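Local atomic coordinates of hypothetical glycoside hydrolase (Bacteroides vulgatus, PDB entry 3S30), a protein that is of unknown function but probably acts in carbohydrate metabolism, as a putative glycoside hydrolase with a galactose-binding domain-like fold. Residues F104-V109 / D343-V348; S130-S135 / L190-F195; L167-R172 / S338-D343; V222-Y227 / W291-L296. All blocks are in the same frame, centred on the assembly; numbering follows the deposited sequence.

Interaction 1 (F104-V109 / D343-V348). With NA (sodium ion), chain C.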
loop_
_atom_site.group_PDB
_atom_site.type_symbol
_atom_site.label_atom_id
_atom_site.label_comp_id
_atom_site.label_asym_id
_atom_site.label_seq_id
_atom_site.Cartn_x
_atom_site.Cartn_y
_atom_site.Cartn_z
ATOM N N PHE A 104 1.906 11.319 7.715
ATOM C CA PHE A 104 2.771 10.137 7.665
ATOM C C PHE A 104 4.156 10.542 7.163
ATOM O O PHE A 104 4.301 11.120 6.070
ATOM C CB PHE A 104 2.145 9.013 6.806
ATOM C CG PHE A 104 0.677 8.765 7.107
ATOM C CD1 PHE A 104 0.285 8.230 8.331
ATOM C CD2 PHE A 104 -0.310 9.112 6.189
ATOM C CE1 PHE A 104 -1.069 8.028 8.630
ATOM C CE2 PHE A 104 -1.670 8.904 6.478
ATOM C CZ PHE A 104 -2.046 8.364 7.704
ATOM N N ASN A 105 5.164 10.237 7.983
ATOM C CA ASN A 105 6.530 10.696 7.768
ATOM C C ASN A 105 7.495 9.611 7.318
ATOM O O ASN A 105 8.549 9.921 6.772
ATOM C CB ASN A 105 7.067 11.339 9.046
ATOM C CG ASN A 105 6.276 12.561 9.462
ATOM O OD1 ASN A 105 6.369 13.616 8.830
ATOM N ND2 ASN A 105 5.476 12.422 10.521
ATOM N N PHE A 106 7.155 8.346 7.549
ATOM C CA PHE A 106 8.008 7.222 7.159
ATOM C C PHE A 106 9.395 7.245 7.827
ATOM O O PHE A 106 10.389 6.833 7.216
ATOM C CB PHE A 106 8.134 7.172 5.628
ATOM C CG PHE A 106 6.822 7.352 4.911
ATOM C CD1 PHE A 106 5.885 6.323 4.883
ATOM C CD2 PHE A 106 6.508 8.555 4.293
ATOM C CE1 PHE A 106 4.661 6.485 4.247
ATOM C CE2 PHE A 106 5.281 8.723 3.641
ATOM C CZ PHE A 106 4.361 7.675 3.615
ATOM N N GLU A 107 9.456 7.722 9.074
ATOM C CA GLU A 107 10.733 7.846 9.812
ATOM C C GLU A 107 11.102 6.592 10.570
ATOM O O GLU A 107 12.278 6.337 10.815
ATOM C CB GLU A 107 10.696 8.989 10.856
ATOM C CG GLU A 107 10.484 10.390 10.294
ATOM C CD GLU A 107 11.564 10.840 9.303
ATOM O OE1 GLU A 107 12.681 10.274 9.284
ATOM O OE2 GLU A 107 11.284 11.792 8.546
ATOM N N ASN A 108 10.080 5.846 10.975
ATOM C CA ASN A 108 10.191 4.849 12.016
ATOM C C ASN A 108 9.999 3.453 11.455
ATOM O O ASN A 108 9.077 3.207 10.673
ATOM C CB ASN A 108 9.114 5.089 13.083
ATOM C CG ASN A 108 9.170 6.496 13.699
ATOM O OD1 ASN A 108 8.225 7.287 13.566
ATOM N ND2 ASN A 108 10.257 6.794 14.400
ATOM N N VAL A 109 10.869 2.539 11.874
ATOM C CA VAL A 109 10.724 1.128 11.559
ATOM C C VAL A 109 11.095 0.296 12.768
ATOM O O VAL A 109 11.866 0.738 13.627
ATOM C CB VAL A 109 11.605 0.685 10.355
ATOM C CG1 VAL A 109 11.101 1.327 9.053
ATOM C CG2 VAL A 109 13.072 0.998 10.600
ATOM N N ASP A 343 7.094 10.455 0.365
ATOM C CA ASP A 343 7.384 11.191 1.584
ATOM C C ASP A 343 6.263 12.175 1.915
ATOM O O ASP A 343 5.470 12.550 1.039
ATOM C CB ASP A 343 8.688 11.957 1.405
ATOM C CG ASP A 343 9.439 12.139 2.702
ATOM O OD1 ASP A 343 8.900 11.812 3.786
ATOM O OD2 ASP A 343 10.591 12.592 2.634
ATOM N N ASP A 344 6.230 12.598 3.180
ATOM C CA ASP A 344 5.302 13.614 3.672
ATOM C C ASP A 344 3.881 13.425 3.135
ATOM O O ASP A 344 3.322 14.295 2.465
ATOM C CB ASP A 344 5.833 15.015 3.363
ATOM C CG ASP A 344 7.147 15.297 4.055
ATOM O OD1 ASP A 344 7.265 14.965 5.252
ATOM O OD2 ASP A 344 8.061 15.859 3.412
ATOM N N LEU A 345 3.323 12.265 3.447
ATOM C CA LEU A 345 1.970 11.897 3.064
ATOM C C LEU A 345 0.991 12.375 4.133
ATOM O O LEU A 345 1.237 12.212 5.329
ATOM C CB LEU A 345 1.884 10.376 2.920
ATOM C CG LEU A 345 0.558 9.768 2.489
ATOM C CD1 LEU A 345 0.251 10.108 1.022
ATOM C CD2 LEU A 345 0.625 8.271 2.720
ATOM N N GLU A 346 -0.113 12.974 3.703
ATOM C CA GLU A 346 -1.152 13.415 4.639
ATOM C C GLU A 346 -2.546 13.089 4.122
ATOM O O GLU A 346 -2.869 13.360 2.970
ATOM C CB GLU A 346 -1.047 14.914 4.925
ATOM C CG GLU A 346 -2.242 15.443 5.709
ATOM C CD GLU A 346 -2.058 16.843 6.251
ATOM O OE1 GLU A 346 -1.123 17.544 5.810
ATOM O OE2 GLU A 346 -2.866 17.239 7.120
ATOM N N LEU A 347 -3.357 12.500 4.996
ATOM C CA LEU A 347 -4.791 12.327 4.755
ATOM C C LEU A 347 -5.509 13.587 5.253
ATOM O O LEU A 347 -5.740 13.744 6.449
ATOM C CB LEU A 347 -5.284 11.074 5.481
ATOM C CG LEU A 347 -6.621 10.448 5.096
ATOM C CD1 LEU A 347 -6.634 9.941 3.669
ATOM C CD2 LEU A 347 -6.932 9.314 6.046
ATOM N N VAL A 348 -5.830 14.498 4.338
ATOM C CA VAL A 348 -6.535 15.739 4.696
ATOM C C VAL A 348 -8.031 15.479 4.862
ATOM O O VAL A 348 -8.704 15.087 3.910
ATOM C CB VAL A 348 -6.342 16.837 3.625
ATOM C CG1 VAL A 348 -7.127 18.107 4.004
ATOM C CG2 VAL A 348 -4.844 17.131 3.418
HETATM NA NA NA C . 9.918 11.656 6.013
HETATM O O HOH W 1 5.119 15.443 6.835
#
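D343 and the backbone of N105 meet at a sodium ion, and from there the two segments of this galactose-binding domain-like β fold run into a short antiparallel pairing. D343 OD1 lies 2.5 Å from the metal and N105 O 2.3 Å. E107, bent at its second torsion (chi2 -60°), reaches in with OE2 at a longer 2.9 Å, and the backbone O of N165 completes the set. The same D343 OD1 accepts the N-H of D344, on its anti side and well out of the carboxylate plane, while OD2 takes the backbone N-H of R162. The chain turns a corner at D344, whose carboxylate stands nearly perpendicular to the N105 amide (80°); a water donates to OD1 of each, and D344 OD2 turns to R162 and T163. L345 then pairs with F104: F104 N donates to L345 O at 2.6 Å and L345 N returns a bond to F104 O. L345 CB lies at the edge of the F106 ring, near its plane, 3.7 Å from CZ, and its CD2 touches both phenylalanines. An alanine in place of F106 would probably open a gap beside L345 CB and strip the ring from beside D343 CA. At L347 the contact thins out, with CB 4.3 Å from F104 CE2.

Interaction 2 (S130-S135 / L190-F195)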
loop_
_atom_site.group_PDB
_atom_site.type_symbol
_atom_site.label_atom_id
_atom_site.label_comp_id
_atom_site.label_asym_id
_atom_site.label_seq_id
_atom_site.Cartn_x
_atom_site.Cartn_y
_atom_site.Cartn_z
ATOM N N SER A 130 -3.601 7.026 18.351
ATOM C CA SER A 130 -3.252 5.604 18.356
ATOM C C SER A 130 -2.224 5.332 17.266
ATOM O O SER A 130 -2.366 5.782 16.134
ATOM C CB SER A 130 -4.484 4.723 18.122
ATOM O OG SER A 130 -5.247 4.613 19.304
ATOM N N THR A 131 -1.191 4.576 17.605
ATOM C CA THR A 131 -0.114 4.319 16.667
ATOM C C THR A 131 -0.621 3.533 15.464
ATOM O O THR A 131 -1.256 2.474 15.617
ATOM C CB THR A 131 1.017 3.564 17.343
ATOM O OG1 THR A 131 1.514 4.348 18.429
ATOM C CG2 THR A 131 2.144 3.285 16.359
ATOM N N LEU A 132 -0.350 4.070 14.278
ATOM C CA LEU A 132 -0.554 3.354 13.028
ATOM C C LEU A 132 0.641 2.453 12.771
ATOM O O LEU A 132 1.764 2.922 12.666
ATOM C CB LEU A 132 -0.702 4.336 11.863
ATOM C CG LEU A 132 -1.075 3.737 10.502
ATOM C CD1 LEU A 132 -2.532 3.160 10.487
ATOM C CD2 LEU A 132 -0.889 4.806 9.432
ATOM N N THR A 133 0.399 1.153 12.692
ATOM C CA THR A 133 1.400 0.212 12.217
ATOM C C THR A 133 1.022 -0.178 10.788
ATOM O O THR A 133 0.028 -0.875 10.582
ATOM C CB THR A 133 1.473 -1.042 13.107
ATOM O OG1 THR A 133 1.985 -0.676 14.394
ATOM C CG2 THR A 133 2.398 -2.098 12.473
ATOM N N TRP A 134 1.797 0.308 9.818
ATOM C CA TRP A 134 1.597 -0.035 8.409
ATOM C C TRP A 134 1.799 -1.535 8.161
ATOM O O TRP A 134 2.533 -2.202 8.879
ATOM C CB TRP A 134 2.604 0.699 7.506
ATOM C CG TRP A 134 2.458 2.190 7.369
ATOM C CD1 TRP A 134 3.128 3.152 8.080
ATOM C CD2 TRP A 134 1.624 2.889 6.435
ATOM N NE1 TRP A 134 2.750 4.402 7.653
ATOM C CE2 TRP A 134 1.829 4.267 6.644
ATOM C CE3 TRP A 134 0.726 2.484 5.441
ATOM C CZ2 TRP A 134 1.163 5.245 5.895
ATOM C CZ3 TRP A 134 0.063 3.456 4.695
ATOM C CH2 TRP A 134 0.290 4.820 4.926
ATOM N N SER A 135 1.141 -2.034 7.125
ATOM C CA SER A 135 1.374 -3.353 6.586
ATOM C C SER A 135 1.955 -3.256 5.157
ATOM O O SER A 135 2.037 -2.171 4.554
ATOM C CB SER A 135 0.066 -4.130 6.568
ATOM O OG SER A 135 0.257 -5.437 6.058
ATOM N N LEU A 190 2.754 -0.638 0.375
ATOM C CA LEU A 190 2.493 -0.268 1.746
ATOM C C LEU A 190 1.011 0.000 1.809
ATOM O O LEU A 190 0.456 0.602 0.902
ATOM C CB LEU A 190 3.271 0.984 2.134
ATOM C CG LEU A 190 3.350 1.285 3.637
ATOM C CD1 LEU A 190 4.430 0.418 4.305
ATOM C CD2 LEU A 190 3.588 2.788 3.898
ATOM N N PHE A 191 0.359 -0.447 2.863
ATOM C CA PHE A 191 -1.033 -0.125 3.026
ATOM C C PHE A 191 -1.495 -0.143 4.487
ATOM O O PHE A 191 -0.828 -0.709 5.372
ATOM C CB PHE A 191 -1.887 -1.065 2.174
ATOM C CG PHE A 191 -1.644 -2.522 2.441
ATOM C CD1 PHE A 191 -2.358 -3.188 3.427
ATOM C CD2 PHE A 191 -0.713 -3.227 1.704
ATOM C CE1 PHE A 191 -2.143 -4.538 3.673
ATOM C CE2 PHE A 191 -0.491 -4.580 1.941
ATOM C CZ PHE A 191 -1.204 -5.237 2.934
ATOM N N ILE A 192 -2.635 0.505 4.716
ATOM C CA ILE A 192 -3.308 0.450 5.999
ATOM C C ILE A 192 -4.243 -0.777 6.029
ATOM O O ILE A 192 -5.120 -0.923 5.176
ATOM C CB ILE A 192 -4.087 1.752 6.286
ATOM C CG1 ILE A 192 -3.127 2.943 6.308
ATOM C CG2 ILE A 192 -4.833 1.663 7.623
ATOM C CD1 ILE A 192 -3.804 4.287 6.528
ATOM N N GLY A 193 -4.048 -1.638 7.024
ATOM C CA GLY A 193 -4.834 -2.856 7.185
ATOM C C GLY A 193 -3.947 -3.973 7.701
ATOM O O GLY A 193 -3.250 -3.798 8.707
ATOM N N SER A 194 -3.943 -5.111 7.012
ATOM C CA SER A 194 -3.097 -6.232 7.423
ATOM C C SER A 194 -2.809 -7.238 6.299
ATOM O O SER A 194 -3.535 -7.288 5.290
ATOM C CB SER A 194 -3.734 -6.952 8.612
ATOM O OG SER A 194 -5.011 -7.443 8.258
ATOM N N PHE A 195 -1.751 -8.031 6.500
ATOM C CA PHE A 195 -1.314 -9.036 5.542
ATOM C C PHE A 195 -1.510 -10.442 6.097
ATOM O O PHE A 195 -0.844 -10.845 7.051
ATOM C CB PHE A 195 0.161 -8.838 5.158
ATOM C CG PHE A 195 0.602 -9.675 3.962
ATOM C CD1 PHE A 195 0.331 -9.256 2.652
ATOM C CD2 PHE A 195 1.291 -10.875 4.145
ATOM C CE1 PHE A 195 0.741 -10.024 1.546
ATOM C CE2 PHE A 195 1.711 -11.652 3.038
ATOM C CZ PHE A 195 1.428 -11.225 1.745
HETATM O O HOH W 2 -2.329 -0.745 8.796
#
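W134 lies across L190 where strand 132-133, at one side of a small three-stranded antiparallel sheet, runs out beside strand 185-191 of the larger β assembly in this galactose-binding domain-like fold. The packed half is apolar. L190 CG stands anti to its own N (chi1 -166°), which carries CD2 over one face of the indole in a CH-pi contact 3.4 Å from the centroid of the six-membered ring. L132 CD2 covers the opposite face, so the indole is held flat between two leucines. I192 CG1 adds a third apolar neighbour, 3.6 Å from W134 CZ3, and the tryptophan meets F104 in an edge-to-face pair. Next to this core S135 and F191 form a single antiparallel bridge, closed by S135 N to F191 O at 3.0 Å and F191 N to S135 O at 2.9 Å; in the second bond the donor stands 41° above the carbonyl plane. The F191 ring folds back over this bridge, CZ coming 3.5 Å from S135 OG. On the looser side the two segments diverge: T133 is exposed, and G193 adopts backbone angles at which a side chain would run into the carbonyl oxygen of I192. A water links the two segments there, donating to T133 O at 3.0 Å and accepting from G193 N at 2.6 Å.

Interaction 3 (L167-R172 / S338-D343); sequences LQLITR and STLLID. With NA (sodium ion), chain C.
L169 and L340 exchange two backbone hydrogen bonds, L340 N to L169 O at 2.8 Å being the shorter. L167 and I342 do the same, and T171 N reaches S338 O. CA-H...O contacts lie between, such as T339 CA to L169 O at 3.2 Å. On the buried face L167 and I342 lie side by side, CB to CB 4.0 Å, with L169 and L340. The other carries Q168, whose CG meets L341 CD2 at 3.8 Å, and I170. With CG1 opposite the carbonyl carbon (chi1 -50°), I170 packs both CG1 and CG2 3.9 Å from T339 OG1, a hydroxyl hydrogen-bonded to G337 O; CG2 also covers one face of the R172 guanidinium. A glycine instead of I170 is likely to uncover that face and leave the T339 side chain without the branched carbons beside it. Strand 339-349 then runs on to the metal ligand D343. Such antiparallel pairing, apolar inward, is characteristic of the β-sandwich of galactose-binding domain-like proteins.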
loop_
_atom_site.group_PDB
_atom_site.type_symbol
_atom_site.label_atom_id
_atom_site.label_comp_id
_atom_site.label_asym_id
_atom_site.label_seq_id
_atom_site.Cartn_x
_atom_site.Cartn_y
_atom_site.Cartn_z
ATOM N N LEU A 167 9.626 6.590 2.495
ATOM C CA LEU A 167 9.236 5.268 2.024
ATOM C C LEU A 167 10.027 4.876 0.761
ATOM O O LEU A 167 10.239 5.697 -0.136
ATOM C CB LEU A 167 7.736 5.242 1.725
ATOM C CG LEU A 167 7.118 3.888 1.367
ATOM C CD1 LEU A 167 7.219 2.949 2.537
ATOM C CD2 LEU A 167 5.647 4.042 0.919
ATOM N N GLN A 168 10.474 3.621 0.722
ATOM C CA GLN A 168 11.165 3.054 -0.428
ATOM C C GLN A 168 10.439 1.774 -0.836
ATOM O O GLN A 168 10.534 0.752 -0.157
ATOM C CB GLN A 168 12.619 2.740 -0.080
ATOM C CG GLN A 168 13.469 2.190 -1.229
ATOM C CD GLN A 168 14.808 1.618 -0.732
ATOM O OE1 GLN A 168 15.792 2.350 -0.597
ATOM N NE2 GLN A 168 14.835 0.297 -0.443
ATOM N N LEU A 169 9.693 1.847 -1.931
ATOM C CA LEU A 169 9.043 0.677 -2.479
ATOM C C LEU A 169 9.827 0.233 -3.725
ATOM O O LEU A 169 9.958 0.989 -4.699
ATOM C CB LEU A 169 7.570 0.979 -2.793
ATOM C CG LEU A 169 6.726 1.464 -1.600
ATOM C CD1 LEU A 169 5.275 1.720 -1.981
ATOM C CD2 LEU A 169 6.787 0.481 -0.420
ATOM N N ILE A 170 10.382 -0.978 -3.663
ATOM C CA ILE A 170 11.102 -1.560 -4.795
ATOM C C ILE A 170 10.505 -2.943 -5.123
ATOM O O ILE A 170 10.631 -3.882 -4.340
ATOM C CB ILE A 170 12.603 -1.687 -4.508
ATOM C CG1 ILE A 170 13.174 -0.366 -3.988
ATOM C CG2 ILE A 170 13.364 -2.118 -5.761
ATOM C CD1 ILE A 170 14.695 -0.396 -3.736
ATOM N N THR A 171 9.816 -3.039 -6.266
ATOM C CA THR A 171 9.359 -4.319 -6.794
ATOM C C THR A 171 10.539 -5.291 -6.941
ATOM O O THR A 171 11.570 -4.947 -7.507
ATOM C CB THR A 171 8.627 -4.127 -8.142
ATOM O OG1 THR A 171 7.349 -3.526 -7.897
ATOM C CG2 THR A 171 8.421 -5.464 -8.881
ATOM N N ARG A 172 10.383 -6.497 -6.403
ATOM C CA ARG A 172 11.482 -7.464 -6.326
ATOM C C ARG A 172 11.179 -8.720 -7.114
ATOM O O ARG A 172 10.042 -9.178 -7.176
ATOM C CB ARG A 172 11.741 -7.901 -4.873
ATOM C CG ARG A 172 12.167 -6.823 -3.904
ATOM C CD ARG A 172 13.359 -6.040 -4.379
ATOM N NE ARG A 172 13.910 -5.236 -3.296
ATOM C CZ ARG A 172 15.039 -4.530 -3.359
ATOM N NH1 ARG A 172 15.748 -4.479 -4.474
ATOM N NH2 ARG A 172 15.442 -3.840 -2.295
ATOM N N SER A 338 11.608 -1.488 -10.078
ATOM C CA SER A 338 10.698 -0.335 -10.112
ATOM C C SER A 338 10.650 0.259 -8.728
ATOM O O SER A 338 10.314 -0.434 -7.765
ATOM C CB SER A 338 9.284 -0.715 -10.565
ATOM O OG SER A 338 9.231 -0.867 -11.972
ATOM N N THR A 339 11.016 1.533 -8.636
ATOM C CA THR A 339 11.237 2.185 -7.363
ATOM C C THR A 339 10.301 3.378 -7.203
ATOM O O THR A 339 10.350 4.317 -7.984
ATOM C CB THR A 339 12.710 2.598 -7.208
ATOM O OG1 THR A 339 13.532 1.435 -7.405
ATOM C CG2 THR A 339 12.973 3.164 -5.803
ATOM N N LEU A 340 9.408 3.297 -6.215
ATOM C CA LEU A 340 8.542 4.417 -5.850
ATOM C C LEU A 340 9.000 4.905 -4.489
ATOM O O LEU A 340 9.011 4.133 -3.525
ATOM C CB LEU A 340 7.075 3.993 -5.781
ATOM C CG LEU A 340 6.029 5.069 -5.454
ATOM C CD1 LEU A 340 5.921 6.146 -6.542
ATOM C CD2 LEU A 340 4.666 4.407 -5.238
ATOM N N LEU A 341 9.410 6.170 -4.429
ATOM C CA LEU A 341 9.727 6.807 -3.166
ATOM C C LEU A 341 8.551 7.700 -2.803
ATOM O O LEU A 341 8.004 8.376 -3.644
ATOM C CB LEU A 341 11.051 7.601 -3.247
ATOM C CG LEU A 341 12.315 6.810 -3.655
ATOM C CD1 LEU A 341 13.562 7.678 -3.655
ATOM C CD2 LEU A 341 12.548 5.585 -2.771
ATOM N N ILE A 342 8.143 7.668 -1.543
ATOM C CA ILE A 342 7.055 8.516 -1.066
ATOM C C ILE A 342 7.485 9.201 0.208
ATOM O O ILE A 342 8.147 8.604 1.040
ATOM C CB ILE A 342 5.766 7.709 -0.776
ATOM C CG1 ILE A 342 5.344 6.886 -2.004
ATOM C CG2 ILE A 342 4.619 8.662 -0.372
ATOM C CD1 ILE A 342 4.924 7.766 -3.225
ATOM N N ASP A 343 7.094 10.455 0.365
ATOM C CA ASP A 343 7.384 11.191 1.584
ATOM C C ASP A 343 6.263 12.175 1.915
ATOM O O ASP A 343 5.470 12.550 1.039
ATOM C CB ASP A 343 8.688 11.957 1.405
ATOM C CG ASP A 343 9.439 12.139 2.702
ATOM O OD1 ASP A 343 8.900 11.812 3.786
ATOM O OD2 ASP A 343 10.591 12.592 2.634
HETATM NA NA NA C . 9.918 11.656 6.013
#

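Interaction 4 (V222-Y227 / W291-L296); sequences VGYYKY and WTRFEL
V222-Y227 and W291-L296 run antiparallel, their axes 4.4 Å apart and twisted at 137°, joined by paired backbone bonds at Y225 and T292 and by F294 N to G223 O at 2.9 Å, with a weak return from G223 N. F294 adopts chi1 58°, swinging its ring over the partner strand, so that G223 CA sits 3.8 Å from the ring centroid in a CH-pi contact; a CB there would collide with F294 CZ. F294 CD2 comes to the edge of the Y225 ring. The other face, with V222, Y224, R293 and E295, is mixed. R293 passes over one face of Y224, then forms a salt bridge, NH1 to E295 OE1 (2.9 Å), near its guanidinium plane; E295 OE2 makes a second with K220. At the W291 end, K226, extended beyond CG, crosses the indole, CE 3.5 Å over the centroid of the five-membered ring and NZ in cation-pi range. The ring laid over a cross-strand glycine is the aromatic rescue of glycine known in antiparallel β-sheets.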
loop_
_atom_site.group_PDB
_atom_site.type_symbol
_atom_site.label_atom_id
_atom_site.label_comp_id
_atom_site.label_asym_id
_atom_site.label_seq_id
_atom_site.Cartn_x
_atom_site.Cartn_y
_atom_site.Cartn_z
ATOM N N VAL A 222 -2.592 13.847 0.039
ATOM C CA VAL A 222 -1.516 14.636 -0.526
ATOM C C VAL A 222 -0.196 14.034 -0.070
ATOM O O VAL A 222 -0.114 13.471 1.008
ATOM C CB VAL A 222 -1.611 16.159 -0.149
ATOM C CG1 VAL A 222 -3.001 16.719 -0.467
ATOM C CG2 VAL A 222 -1.282 16.391 1.301
ATOM N N GLY A 223 0.822 14.154 -0.918
ATOM C CA GLY A 223 2.162 13.679 -0.611
ATOM C C GLY A 223 3.101 13.981 -1.760
ATOM O O GLY A 223 2.736 14.694 -2.687
ATOM N N TYR A 224 4.308 13.435 -1.692
ATOM C CA TYR A 224 5.336 13.653 -2.708
ATOM C C TYR A 224 5.897 12.306 -3.133
ATOM O O TYR A 224 6.016 11.414 -2.303
ATOM C CB TYR A 224 6.464 14.533 -2.158
ATOM C CG TYR A 224 6.064 15.974 -1.944
ATOM C CD1 TYR A 224 5.317 16.350 -0.829
ATOM C CD2 TYR A 224 6.431 16.969 -2.856
ATOM C CE1 TYR A 224 4.940 17.668 -0.624
ATOM C CE2 TYR A 224 6.057 18.289 -2.668
ATOM C CZ TYR A 224 5.315 18.636 -1.549
ATOM O OH TYR A 224 4.954 19.948 -1.343
ATOM N N TYR A 225 6.235 12.165 -4.419
ATOM C CA TYR A 225 6.839 10.932 -4.928
ATOM C C TYR A 225 8.029 11.159 -5.887
ATOM O O TYR A 225 8.244 12.260 -6.412
ATOM C CB TYR A 225 5.772 10.066 -5.624
ATOM C CG TYR A 225 5.536 10.426 -7.074
ATOM C CD1 TYR A 225 4.601 11.376 -7.432
ATOM C CD2 TYR A 225 6.259 9.804 -8.091
ATOM C CE1 TYR A 225 4.390 11.714 -8.767
ATOM C CE2 TYR A 225 6.055 10.128 -9.415
ATOM C CZ TYR A 225 5.120 11.082 -9.752
ATOM O OH TYR A 225 4.928 11.409 -11.074
ATOM N N LYS A 226 8.800 10.090 -6.066
ATOM C CA LYS A 226 9.732 9.921 -7.170
ATOM C C LYS A 226 9.474 8.510 -7.696
ATOM O O LYS A 226 9.131 7.613 -6.920
ATOM C CB LYS A 226 11.193 10.020 -6.705
ATOM C CG LYS A 226 11.646 11.365 -6.130
ATOM C CD LYS A 226 13.137 11.318 -5.826
ATOM C CE LYS A 226 13.666 12.638 -5.294
ATOM N NZ LYS A 226 15.111 12.590 -4.883
ATOM N N TYR A 227 9.624 8.310 -9.003
ATOM C CA TYR A 227 9.383 7.004 -9.605
ATOM C C TYR A 227 10.286 6.767 -10.780
ATOM O O TYR A 227 10.499 7.654 -11.616
ATOM C CB TYR A 227 7.938 6.859 -10.083
ATOM C CG TYR A 227 7.584 5.448 -10.569
ATOM C CD1 TYR A 227 7.598 4.362 -9.699
ATOM C CD2 TYR A 227 7.248 5.213 -11.888
ATOM C CE1 TYR A 227 7.287 3.085 -10.139
ATOM C CE2 TYR A 227 6.917 3.947 -12.333
ATOM C CZ TYR A 227 6.928 2.888 -11.457
ATOM O OH TYR A 227 6.597 1.636 -11.917
ATOM N N TRP A 291 11.257 15.202 -6.393
ATOM C CA TRP A 291 10.072 15.179 -5.546
ATOM C C TRP A 291 8.908 15.931 -6.220
ATOM O O TRP A 291 8.982 17.160 -6.452
ATOM C CB TRP A 291 10.357 15.783 -4.166
ATOM C CG TRP A 291 11.206 14.927 -3.335
ATOM C CD1 TRP A 291 12.448 15.223 -2.846
ATOM C CD2 TRP A 291 10.903 13.603 -2.895
ATOM N NE1 TRP A 291 12.935 14.163 -2.128
ATOM C CE2 TRP A 291 12.005 13.156 -2.136
ATOM C CE3 TRP A 291 9.801 12.748 -3.064
ATOM C CZ2 TRP A 291 12.041 11.894 -1.547
ATOM C CZ3 TRP A 291 9.838 11.492 -2.476
ATOM C CH2 TRP A 291 10.949 11.077 -1.732
ATOM N N THR A 292 7.859 15.170 -6.530
ATOM C CA THR A 292 6.683 15.655 -7.245
ATOM C C THR A 292 5.433 15.495 -6.367
ATOM O O THR A 292 5.117 14.395 -5.891
ATOM C CB THR A 292 6.480 14.872 -8.575
ATOM O OG1 THR A 292 7.642 15.007 -9.412
ATOM C CG2 THR A 292 5.237 15.362 -9.329
ATOM N N ARG A 293 4.722 16.596 -6.165
ATOM C CA ARG A 293 3.509 16.604 -5.361
ATOM C C ARG A 293 2.339 15.931 -6.059
ATOM O O ARG A 293 2.165 16.066 -7.265
ATOM C CB ARG A 293 3.105 18.045 -5.032
ATOM C CG ARG A 293 1.996 18.141 -3.999
ATOM C CD ARG A 293 2.041 19.483 -3.348
ATOM N NE ARG A 293 1.064 19.661 -2.276
ATOM C CZ ARG A 293 -0.230 19.910 -2.467
ATOM N NH1 ARG A 293 -0.744 19.995 -3.698
ATOM N NH2 ARG A 293 -1.021 20.069 -1.414
ATOM N N PHE A 294 1.536 15.215 -5.282
ATOM C CA PHE A 294 0.250 14.712 -5.737
ATOM C C PHE A 294 -0.848 15.187 -4.785
ATOM O O PHE A 294 -0.594 15.482 -3.616
ATOM C CB PHE A 294 0.256 13.176 -5.911
ATOM C CG PHE A 294 0.620 12.384 -4.658
ATOM C CD1 PHE A 294 -0.361 11.991 -3.758
ATOM C CD2 PHE A 294 1.934 11.990 -4.421
ATOM C CE1 PHE A 294 -0.036 11.248 -2.609
ATOM C CE2 PHE A 294 2.276 11.244 -3.275
ATOM C CZ PHE A 294 1.284 10.873 -2.372
ATOM N N GLU A 295 -2.060 15.312 -5.318
ATOM C CA GLU A 295 -3.204 15.790 -4.549
ATOM C C GLU A 295 -4.464 15.129 -5.091
ATOM O O GLU A 295 -5.060 15.624 -6.042
ATOM C CB GLU A 295 -3.307 17.321 -4.622
ATOM C CG GLU A 295 -4.460 17.918 -3.792
ATOM C CD GLU A 295 -4.572 19.442 -3.905
ATOM O OE1 GLU A 295 -3.570 20.111 -4.247
ATOM O OE2 GLU A 295 -5.673 19.971 -3.646
ATOM N N LEU A 296 -4.859 14.011 -4.480
ATOM C CA LEU A 296 -5.997 13.210 -4.959
ATOM C C LEU A 296 -7.237 13.523 -4.133
ATOM O O LEU A 296 -7.254 13.286 -2.931
ATOM C CB LEU A 296 -5.668 11.715 -4.870
ATOM C CG LEU A 296 -4.252 11.296 -5.311
ATOM C CD1 LEU A 296 -4.063 9.790 -5.169
ATOM C CD2 LEU A 296 -3.958 11.758 -6.751
#

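Overall arrangement
Strand 339-349 is the common element: interactions 1 and 3 both use it and share D343, and strand 218-228 of interaction 4 lies along its other neighbouring side, with probable hydrogen bonds between E346 N and V222 O and between L341 N and K226 O. Interactions 1 and 3 are buried; interactions 2 and 4 are only partly so. Apolar packing runs continuously from interaction 1 into interaction 2 through F104, F106, W134 and L190, and on to L167 of interaction 3. Charge gathers at the sodium ion in interaction 1 and on the outward face of interaction 4, which does not touch interaction 2.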